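Local coordinates for Sodium/sialic acid symporter SiaT (Proteus mirabilis, PDB 5NV9), which couples the sodium gradient to the uptake of the sialic acid N-acetylneuraminic acid across the bacterial inner membrane, at residues Gln82-Ala87 with Val238-Phe243; Phe243-Ile248 with Tyr461-Ser466. All coordinates share one frame; numbering follows the deposited sequence.

How the interactions relate
From the N terminus, helix 80-87 comes first and supplies residues 82-87 to interaction 1. The chain then runs through 150 mostly helical residues before segment 238-243 on helix 236-253 closes this loop. Interaction 2 opens on the same helix, at Phe243, which both contacts share. After another 212 residues it closes at segment 461-466 on helix 459-475. The two loops therefore follow in series and neither nest nor cross. Their centres are about 10 Å apart, and they touch through Ile241 with Val463 and Leu84 with Leu244. Helix 236-253 thus joins the sugar-binding helix 80-87 to the last transmembrane helix.

Interaction 1: residues Gln82-Ala87 with Val238-Phe243; sequences QYLAIA and VLMIGF. With SLB (N-acetyl-beta-neuraminic acid), chain D.
The side-chain amide of Gln82 holds the glycerol tail of the bound sialic acid. Gln82 NE2 donates a nearly straight hydrogen bond to O7 of the sugar, 3.0 Å long with an angle of 171° at the hydrogen. Gln82 OE1 accepts a hydrogen bond from the sugar O9, though its modelled length is unusually short. The straight NE2 bond, with the less certain O9 bond at OE1, is consistent with a fixed amide orientation. The chain of Gln82 bends at chi2 (-71°), and this brings the amide to the sugar although its CB points away from segment 238-243.

Phe243 meets the same ligand from the other segment. Its ring lies against the N-acetyl group. The sugar methyl C11 sits 3.5 Å above one ring face, toward the rim, and Phe243 CE1 is 3.6 Å from the sugar C10. Phe78 and Phe459 make edge-to-face pairs with this ring.

The two segments themselves meet through Leu84. Leu84 CD1 lies 3.3 Å from the backbone O of Met240, a selenomethionine. The same methyl packs against the CB atoms of Met240 and Phe243. No hydrogen bond joins the segments. Helix 267-301 packs on helix 80-87 through Gln82, Tyr83 and Ile86, while helix 459-475 touches helix 236-253 through Val238, Leu239 and Ile241.

Interaction 2: residues Phe243-Ile248 with Tyr461-Ser466; sequences FLFANI and YGVIGS. With SLB (N-acetyl-beta-neuraminic acid), chain D.
Phe245 and Val463 meet at about a right angle, with the valine over one face of the ring. Val463 CG1 lies 4.0 Å from the ring centroid of Phe245 and only 13° off the ring normal, which makes a CH-pi contact. The second branch also takes part: Val463 CG2 reaches Phe245 CD1 at 3.9 Å. Val463 CG1 is anti to the backbone N (chi1 -170°) and CG2 is beside that N, and in this setting both methyls meet the ring.

Ser466, one turn further along, comes at the edge of the same ring. Ser466 CB is 3.6 Å from Phe245 CD2, and its OG lies in the ring plane. The ring is thus held by a methyl over a face and a serine at its rim. At the base of the side chain, Phe245 CB packs on the backbone of Gly462, 4.3 Å from the glycine C.

No direct hydrogen bond joins the segments, but a water bridges them. It donates to the backbone O of Phe245 over 3.2 Å and is hydrogen-bonded to Ser466 OG at 3.1 Å. The buried OG is also hydrogen-bonded to Gly416 O, at helix 415-427. This polar link runs beside the apolar contact.

The axes of segments 243-248 and 461-466 approach to 8.5 Å, with 64° between their directions. Here two membrane helices pack at an angle, with Phe245 set against Gly462, Val463 and Ser466. In this LeuT-fold transporter the contact joins helix 236-253, whose Phe243 lines the sialic acid pocket, to the last transmembrane helix.

Interaction 1: residues Gln82-Ala87 with Val238-Phe243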
ATOM      1  N   GLN A  82      11.416   3.345  -5.434  1.00 20.10           N
ATOM      2  CA  GLN A  82      11.780   2.566  -4.251  1.00 22.00           C
ATOM      3  C   GLN A  82      12.858   3.215  -3.406  1.00 21.08           C
ATOM      4  O   GLN A  82      12.797   3.228  -2.157  1.00 19.39           O
ATOM      5  CB  GLN A  82      12.288   1.157  -4.675  1.00 22.22           C
ATOM      6  CG  GLN A  82      11.363   0.463  -5.640  1.00 23.77           C
ATOM      7  CD  GLN A  82      10.073   0.019  -4.971  1.00 23.84           C
ATOM      8  OE1 GLN A  82      10.022  -0.189  -3.763  1.00 23.77           O
ATOM      9  NE2 GLN A  82       9.074  -0.245  -5.765  1.00 25.42           N
ATOM     10  N   TYR A  83      13.865   3.739  -4.086  1.00 23.23           N
ATOM     11  CA  TYR A  83      14.975   4.381  -3.403  1.00 25.27           C
ATOM     12  C   TYR A  83      14.597   5.740  -2.818  1.00 23.54           C
ATOM     13  O   TYR A  83      15.131   6.140  -1.787  1.00 24.37           O
ATOM     14  CB  TYR A  83      16.240   4.370  -4.310  1.00 25.80           C
ATOM     15  CG  TYR A  83      16.634   2.916  -4.530  1.00 27.48           C
ATOM     16  CD1 TYR A  83      17.240   2.184  -3.533  1.00 28.69           C
ATOM     17  CD2 TYR A  83      16.279   2.238  -5.686  1.00 30.44           C
ATOM     18  CE1 TYR A  83      17.517   0.831  -3.685  1.00 29.07           C
ATOM     19  CE2 TYR A  83      16.558   0.882  -5.847  1.00 29.64           C
ATOM     20  CZ  TYR A  83      17.169   0.187  -4.836  1.00 29.85           C
ATOM     21  OH  TYR A  83      17.487  -1.138  -5.006  1.00 31.87           O
ATOM     22  N   LEU A  84      13.630   6.417  -3.411  1.00 23.25           N
ATOM     23  CA  LEU A  84      13.131   7.669  -2.813  1.00 23.75           C
ATOM     24  C   LEU A  84      12.334   7.368  -1.545  1.00 21.37           C
ATOM     25  O   LEU A  84      12.220   8.196  -0.717  1.00 23.52           O
ATOM     26  CB  LEU A  84      12.234   8.442  -3.768  1.00 23.15           C
ATOM     27  CG  LEU A  84      12.979   8.991  -4.984  1.00 24.80           C
ATOM     28  CD1 LEU A  84      12.023   9.623  -6.013  1.00 24.62           C
ATOM     29  CD2 LEU A  84      14.050   9.971  -4.553  1.00 25.44           C
ATOM     30  N   ALA A  85      11.783   6.175  -1.442  1.00 24.89           N
ATOM     31  CA  ALA A  85      10.934   5.742  -0.316  1.00 23.98           C
ATOM     32  C   ALA A  85      11.839   5.442   0.854  1.00 26.96           C
ATOM     33  O   ALA A  85      11.428   5.581   2.008  1.00 29.02           O
ATOM     34  CB  ALA A  85      10.130   4.514  -0.682  1.00 22.00           C
ATOM     35  N   ILE A  86      13.062   5.013   0.560  1.00 26.12           N
ATOM     36  CA  ILE A  86      14.045   4.817   1.612  1.00 28.07           C
ATOM     37  C   ILE A  86      14.645   6.168   2.003  1.00 27.18           C
ATOM     38  O   ILE A  86      14.767   6.459   3.181  1.00 26.94           O
ATOM     39  CB  ILE A  86      15.150   3.866   1.163  1.00 29.06           C
ATOM     40  CG1 ILE A  86      14.550   2.512   0.825  1.00 29.59           C
ATOM     41  CG2 ILE A  86      16.281   3.772   2.196  1.00 27.95           C
ATOM     42  CD1 ILE A  86      15.560   1.588   0.177  1.00 31.22           C
ATOM     43  N   ALA A  87      15.019   6.984   1.016  1.00 25.23           N
ATOM     44  CA  ALA A  87      15.624   8.277   1.293  1.00 23.01           C
ATOM     45  C   ALA A  87      14.819   9.212   2.185  1.00 23.44           C
ATOM     46  O   ALA A  87      15.387  10.010   2.900  1.00 23.56           O
ATOM     47  CB  ALA A  87      15.921   8.988  -0.012  1.00 24.97           C
ATOM     48  N   VAL A 238       9.626  13.342 -14.016  1.00 23.22           N
ATOM     49  CA  VAL A 238       8.187  13.259 -13.590  1.00 23.77           C
ATOM     50  C   VAL A 238       7.906  12.197 -12.514  1.00 25.24           C
ATOM     51  O   VAL A 238       7.299  12.458 -11.466  1.00 22.63           O
ATOM     52  CB  VAL A 238       7.294  13.060 -14.824  1.00 23.49           C
ATOM     53  CG1 VAL A 238       5.830  12.921 -14.413  1.00 24.71           C
ATOM     54  CG2 VAL A 238       7.499  14.250 -15.761  1.00 25.28           C
ATOM     55  N   LEU A 239       8.391  10.979 -12.753  1.00 24.06           N
ATOM     56  CA  LEU A 239       8.241   9.929 -11.776  1.00 23.88           C
ATOM     57  C   LEU A 239       9.077  10.164 -10.482  1.00 24.27           C
ATOM     58  O   LEU A 239       8.646   9.766  -9.419  1.00 25.83           O
ATOM     59  CB  LEU A 239       8.488   8.545 -12.393  1.00 25.42           C
ATOM     60  CG  LEU A 239       9.894   8.252 -12.845  1.00 27.88           C
ATOM     61  CD1 LEU A 239      10.704   7.840 -11.638  1.00 29.99           C
ATOM     62  CD2 LEU A 239       9.951   7.140 -13.897  1.00 29.23           C
HETATM   63  N   MSE A 240      10.214  10.851 -10.552  1.00 23.96           N
HETATM   64  CA  MSE A 240      10.948  11.228  -9.355  1.00 26.42           C
HETATM   65  C   MSE A 240      10.163  12.190  -8.478  1.00 26.36           C
HETATM   66  O   MSE A 240      10.017  11.936  -7.291  1.00 24.87           O
HETATM   67  CB  MSE A 240      12.307  11.835  -9.665  1.00 28.25           C
HETATM   68  CG  MSE A 240      13.256  10.698  -9.989  1.00 33.09           C
HETATM   69 SE   MSE A 240      15.014  11.386 -10.588  1.00 40.94          SE
HETATM   70  CE  MSE A 240      15.745  11.372  -8.748  1.00 40.20           C
ATOM     71  N   ILE A 241       9.637  13.284  -9.038  1.00 24.68           N
ATOM     72  CA  ILE A 241       8.810  14.187  -8.247  1.00 26.47           C
ATOM     73  C   ILE A 241       7.513  13.502  -7.822  1.00 23.82           C
ATOM     74  O   ILE A 241       7.127  13.584  -6.649  1.00 20.27           O
ATOM     75  CB  ILE A 241       8.440  15.493  -8.972  1.00 30.46           C
ATOM     76  CG1 ILE A 241       9.650  16.098  -9.646  1.00 35.85           C
ATOM     77  CG2 ILE A 241       7.940  16.521  -7.955  1.00 31.04           C
ATOM     78  CD1 ILE A 241       9.244  16.961 -10.821  1.00 40.62           C
ATOM     79  N   GLY A 242       6.894  12.766  -8.749  1.00 22.16           N
ATOM     80  CA  GLY A 242       5.677  12.008  -8.447  1.00 22.39           C
ATOM     81  C   GLY A 242       5.868  10.973  -7.330  1.00 25.75           C
ATOM     82  O   GLY A 242       5.083  10.931  -6.357  1.00 23.79           O
ATOM     83  N   PHE A 243       6.907  10.132  -7.429  1.00 25.84           N
ATOM     84  CA  PHE A 243       7.148   9.149  -6.362  1.00 26.00           C
ATOM     85  C   PHE A 243       7.589   9.764  -5.026  1.00 26.69           C
ATOM     86  O   PHE A 243       7.202   9.233  -3.949  1.00 27.70           O
ATOM     87  CB  PHE A 243       8.122   8.040  -6.770  1.00 23.53           C
ATOM     88  CG  PHE A 243       7.475   6.944  -7.570  1.00 23.17           C
ATOM     89  CD1 PHE A 243       6.307   6.368  -7.152  1.00 23.54           C
ATOM     90  CD2 PHE A 243       7.991   6.551  -8.778  1.00 22.72           C
ATOM     91  CE1 PHE A 243       5.669   5.359  -7.896  1.00 23.63           C
ATOM     92  CE2 PHE A 243       7.370   5.556  -9.525  1.00 22.76           C
ATOM     93  CZ  PHE A 243       6.203   4.952  -9.089  1.00 24.06           C
TER
HETATM   94  C1  SLB D 503       1.588  -1.549  -4.068  1.00 27.24           C
HETATM   95  C2  SLB D 503       2.374  -0.278  -3.899  1.00 25.15           C
HETATM   96  C3  SLB D 503       2.196   0.578  -5.131  1.00 24.67           C
HETATM   97  C4  SLB D 503       3.134   1.806  -5.141  1.00 25.99           C
HETATM   98  C5  SLB D 503       4.552   1.237  -5.068  1.00 26.42           C
HETATM   99  C6  SLB D 503       4.704   0.369  -3.801  1.00 26.08           C
HETATM  100  C7  SLB D 503       6.085  -0.278  -3.628  1.00 24.20           C
HETATM  101  C8  SLB D 503       6.152  -1.124  -2.383  1.00 22.85           C
HETATM  102  C9  SLB D 503       7.570  -1.630  -2.123  1.00 24.83           C
HETATM  103  C10 SLB D 503       6.503   2.430  -5.994  1.00 28.16           C
HETATM  104  C11 SLB D 503       7.614   3.371  -5.608  1.00 31.60           C
HETATM  105  N5  SLB D 503       5.553   2.313  -5.055  1.00 27.84           N
HETATM  106  O1A SLB D 503       2.190  -2.571  -4.546  1.00 24.48           O
HETATM  107  O1B SLB D 503       0.334  -1.532  -3.770  1.00 29.61           O
HETATM  108  O2  SLB D 503       1.946   0.452  -2.714  1.00 24.77           O
HETATM  109  O4  SLB D 503       2.978   2.586  -6.376  1.00 24.67           O
HETATM  110  O6  SLB D 503       3.753  -0.692  -3.815  1.00 27.94           O
HETATM  111  O7  SLB D 503       6.381  -1.147  -4.725  1.00 23.82           O
HETATM  112  O8  SLB D 503       5.695  -0.376  -1.262  1.00 25.09           O
HETATM  113  O9  SLB D 503       8.493  -0.552  -1.830  1.00 27.58           O
HETATM  114  O10 SLB D 503       6.504   1.783  -7.054  1.00 26.82           O

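Interaction 2: residues Phe243-Ile248 with Tyr461-Ser466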
ATOM      1  N   PHE A 243       6.907  10.132  -7.429  1.00 25.84           N
ATOM      2  CA  PHE A 243       7.148   9.149  -6.362  1.00 26.00           C
ATOM      3  C   PHE A 243       7.589   9.764  -5.026  1.00 26.69           C
ATOM      4  O   PHE A 243       7.202   9.233  -3.949  1.00 27.70           O
ATOM      5  CB  PHE A 243       8.122   8.040  -6.770  1.00 23.53           C
ATOM      6  CG  PHE A 243       7.475   6.944  -7.570  1.00 23.17           C
ATOM      7  CD1 PHE A 243       6.307   6.368  -7.152  1.00 23.54           C
ATOM      8  CD2 PHE A 243       7.991   6.551  -8.778  1.00 22.72           C
ATOM      9  CE1 PHE A 243       5.669   5.359  -7.896  1.00 23.63           C
ATOM     10  CE2 PHE A 243       7.370   5.556  -9.525  1.00 22.76           C
ATOM     11  CZ  PHE A 243       6.203   4.952  -9.089  1.00 24.06           C
ATOM     12  N   LEU A 244       8.365  10.859  -5.072  1.00 23.64           N
ATOM     13  CA  LEU A 244       8.683  11.559  -3.853  1.00 23.87           C
ATOM     14  C   LEU A 244       7.398  11.898  -3.095  1.00 23.19           C
ATOM     15  O   LEU A 244       7.262  11.569  -1.932  1.00 22.37           O
ATOM     16  CB  LEU A 244       9.487  12.793  -4.127  1.00 25.98           C
ATOM     17  CG  LEU A 244       9.832  13.646  -2.910  1.00 27.98           C
ATOM     18  CD1 LEU A 244      10.664  12.821  -1.976  1.00 29.34           C
ATOM     19  CD2 LEU A 244      10.597  14.847  -3.435  1.00 30.88           C
ATOM     20  N   PHE A 245       6.443  12.528  -3.764  1.00 22.50           N
ATOM     21  CA  PHE A 245       5.230  12.905  -3.085  1.00 25.79           C
ATOM     22  C   PHE A 245       4.350  11.713  -2.712  1.00 25.98           C
ATOM     23  O   PHE A 245       3.706  11.754  -1.667  1.00 26.11           O
ATOM     24  CB  PHE A 245       4.488  14.030  -3.840  1.00 24.65           C
ATOM     25  CG  PHE A 245       5.145  15.361  -3.645  1.00 25.47           C
ATOM     26  CD1 PHE A 245       6.324  15.641  -4.279  1.00 26.57           C
ATOM     27  CD2 PHE A 245       4.620  16.295  -2.755  1.00 27.03           C
ATOM     28  CE1 PHE A 245       7.005  16.837  -4.059  1.00 28.91           C
ATOM     29  CE2 PHE A 245       5.264  17.487  -2.536  1.00 30.09           C
ATOM     30  CZ  PHE A 245       6.459  17.774  -3.201  1.00 30.68           C
ATOM     31  N   ALA A 246       4.330  10.653  -3.526  1.00 24.91           N
ATOM     32  CA  ALA A 246       3.521   9.494  -3.199  1.00 25.63           C
ATOM     33  C   ALA A 246       4.078   8.802  -1.972  1.00 24.37           C
ATOM     34  O   ALA A 246       3.301   8.242  -1.171  1.00 20.24           O
ATOM     35  CB  ALA A 246       3.444   8.507  -4.367  1.00 25.48           C
ATOM     36  N   ASN A 247       5.409   8.831  -1.861  1.00 20.24           N
ATOM     37  CA  ASN A 247       6.120   8.188  -0.771  1.00 21.15           C
ATOM     38  C   ASN A 247       5.932   9.009   0.500  1.00 20.14           C
ATOM     39  O   ASN A 247       5.712   8.430   1.563  1.00 21.48           O
ATOM     40  CB  ASN A 247       7.643   7.987  -1.064  1.00 21.54           C
ATOM     41  CG  ASN A 247       7.907   6.907  -2.129  1.00 22.85           C
ATOM     42  OD1 ASN A 247       7.126   5.983  -2.274  1.00 25.59           O
ATOM     43  ND2 ASN A 247       8.961   7.067  -2.906  1.00 21.64           N
ATOM     44  N   ILE A 248       5.969  10.353   0.406  1.00 19.77           N
ATOM     45  CA  ILE A 248       5.687  11.152   1.573  1.00 18.34           C
ATOM     46  C   ILE A 248       4.247  10.839   2.020  1.00 18.61           C
ATOM     47  O   ILE A 248       3.957  10.685   3.222  1.00 17.82           O
ATOM     48  CB  ILE A 248       5.903  12.645   1.333  1.00 20.66           C
ATOM     49  CG1 ILE A 248       7.401  12.899   1.101  1.00 22.87           C
ATOM     50  CG2 ILE A 248       5.523  13.449   2.547  1.00 20.36           C
ATOM     51  CD1 ILE A 248       7.648  14.136   0.236  1.00 25.19           C
ATOM     52  N   TYR A 461      -0.605  14.851  -9.877  1.00 24.66           N
ATOM     53  CA  TYR A 461      -1.763  15.046  -9.040  1.00 24.77           C
ATOM     54  C   TYR A 461      -1.378  15.188  -7.568  1.00 25.17           C
ATOM     55  O   TYR A 461      -1.896  16.084  -6.898  1.00 24.38           O
ATOM     56  CB  TYR A 461      -2.809  13.944  -9.179  1.00 26.96           C
ATOM     57  CG  TYR A 461      -3.354  13.677 -10.576  1.00 27.22           C
ATOM     58  CD1 TYR A 461      -3.254  14.594 -11.588  1.00 29.27           C
ATOM     59  CD2 TYR A 461      -4.001  12.498 -10.849  1.00 29.05           C
ATOM     60  CE1 TYR A 461      -3.757  14.338 -12.849  1.00 28.70           C
ATOM     61  CE2 TYR A 461      -4.472  12.217 -12.118  1.00 27.69           C
ATOM     62  CZ  TYR A 461      -4.349  13.154 -13.092  1.00 27.46           C
ATOM     63  OH  TYR A 461      -4.803  12.913 -14.321  1.00 27.40           O
ATOM     64  N   GLY A 462      -0.460  14.345  -7.096  1.00 23.08           N
ATOM     65  CA  GLY A 462      -0.036  14.354  -5.687  1.00 25.19           C
ATOM     66  C   GLY A 462       0.745  15.602  -5.312  1.00 25.94           C
ATOM     67  O   GLY A 462       0.505  16.187  -4.260  1.00 23.83           O
ATOM     68  N   VAL A 463       1.663  16.010  -6.188  1.00 25.70           N
ATOM     69  CA  VAL A 463       2.546  17.155  -5.983  1.00 26.82           C
ATOM     70  C   VAL A 463       1.689  18.453  -5.895  1.00 27.40           C
ATOM     71  O   VAL A 463       1.853  19.288  -5.006  1.00 24.18           O
ATOM     72  CB  VAL A 463       3.542  17.315  -7.188  1.00 31.61           C
ATOM     73  CG1 VAL A 463       4.610  18.350  -6.847  1.00 34.94           C
ATOM     74  CG2 VAL A 463       4.214  15.992  -7.546  1.00 34.05           C
ATOM     75  N   ILE A 464       0.735  18.564  -6.825  1.00 27.76           N
ATOM     76  CA  ILE A 464      -0.160  19.720  -6.949  1.00 27.23           C
ATOM     77  C   ILE A 464      -1.002  19.793  -5.688  1.00 27.71           C
ATOM     78  O   ILE A 464      -1.132  20.848  -5.090  1.00 24.48           O
ATOM     79  CB  ILE A 464      -1.057  19.616  -8.224  1.00 27.02           C
ATOM     80  CG1 ILE A 464      -0.244  20.096  -9.465  1.00 26.60           C
ATOM     81  CG2 ILE A 464      -2.339  20.433  -8.096  1.00 28.96           C
ATOM     82  CD1 ILE A 464      -0.788  19.701 -10.814  1.00 26.71           C
ATOM     83  N   GLY A 465      -1.602  18.669  -5.332  1.00 25.04           N
ATOM     84  CA  GLY A 465      -2.427  18.593  -4.155  1.00 28.56           C
ATOM     85  C   GLY A 465      -1.650  18.981  -2.906  1.00 27.80           C
ATOM     86  O   GLY A 465      -2.092  19.823  -2.131  1.00 28.81           O
ATOM     87  N   SER A 466      -0.484  18.377  -2.731  1.00 28.49           N
ATOM     88  CA  SER A 466       0.354  18.661  -1.573  1.00 31.83           C
ATOM     89  C   SER A 466       0.806  20.100  -1.527  1.00 27.40           C
ATOM     90  O   SER A 466       0.617  20.770  -0.518  1.00 23.95           O
ATOM     91  CB  SER A 466       1.580  17.735  -1.540  1.00 32.00           C
ATOM     92  OG  SER A 466       1.174  16.454  -1.074  1.00 36.28           O
TER
HETATM   93  C1  SLB D 503       1.588  -1.549  -4.068  1.00 27.24           C
HETATM   94  C2  SLB D 503       2.374  -0.278  -3.899  1.00 25.15           C
HETATM   95  C3  SLB D 503       2.196   0.578  -5.131  1.00 24.67           C
HETATM   96  C4  SLB D 503       3.134   1.806  -5.141  1.00 25.99           C
HETATM   97  C5  SLB D 503       4.552   1.237  -5.068  1.00 26.42           C
HETATM   98  C6  SLB D 503       4.704   0.369  -3.801  1.00 26.08           C
HETATM   99  C7  SLB D 503       6.085  -0.278  -3.628  1.00 24.20           C
HETATM  100  C8  SLB D 503       6.152  -1.124  -2.383  1.00 22.85           C
HETATM  101  C9  SLB D 503       7.570  -1.630  -2.123  1.00 24.83           C
HETATM  102  C10 SLB D 503       6.503   2.430  -5.994  1.00 28.16           C
HETATM  103  C11 SLB D 503       7.614   3.371  -5.608  1.00 31.60           C
HETATM  104  N5  SLB D 503       5.553   2.313  -5.055  1.00 27.84           N
HETATM  105  O1A SLB D 503       2.190  -2.571  -4.546  1.00 24.48           O
HETATM  106  O1B SLB D 503       0.334  -1.532  -3.770  1.00 29.61           O
HETATM  107  O2  SLB D 503       1.946   0.452  -2.714  1.00 24.77           O
HETATM  108  O4  SLB D 503       2.978   2.586  -6.376  1.00 24.67           O
HETATM  109  O6  SLB D 503       3.753  -0.692  -3.815  1.00 27.94           O
HETATM  110  O7  SLB D 503       6.381  -1.147  -4.725  1.00 23.82           O
HETATM  111  O8  SLB D 503       5.695  -0.376  -1.262  1.00 25.09           O
HETATM  112  O9  SLB D 503       8.493  -0.552  -1.830  1.00 27.58           O
HETATM  113  O10 SLB D 503       6.504   1.783  -7.054  1.00 26.82           O
HETATM  114  O   HOH W   1       1.109  13.534  -2.251  1.00 36.97           O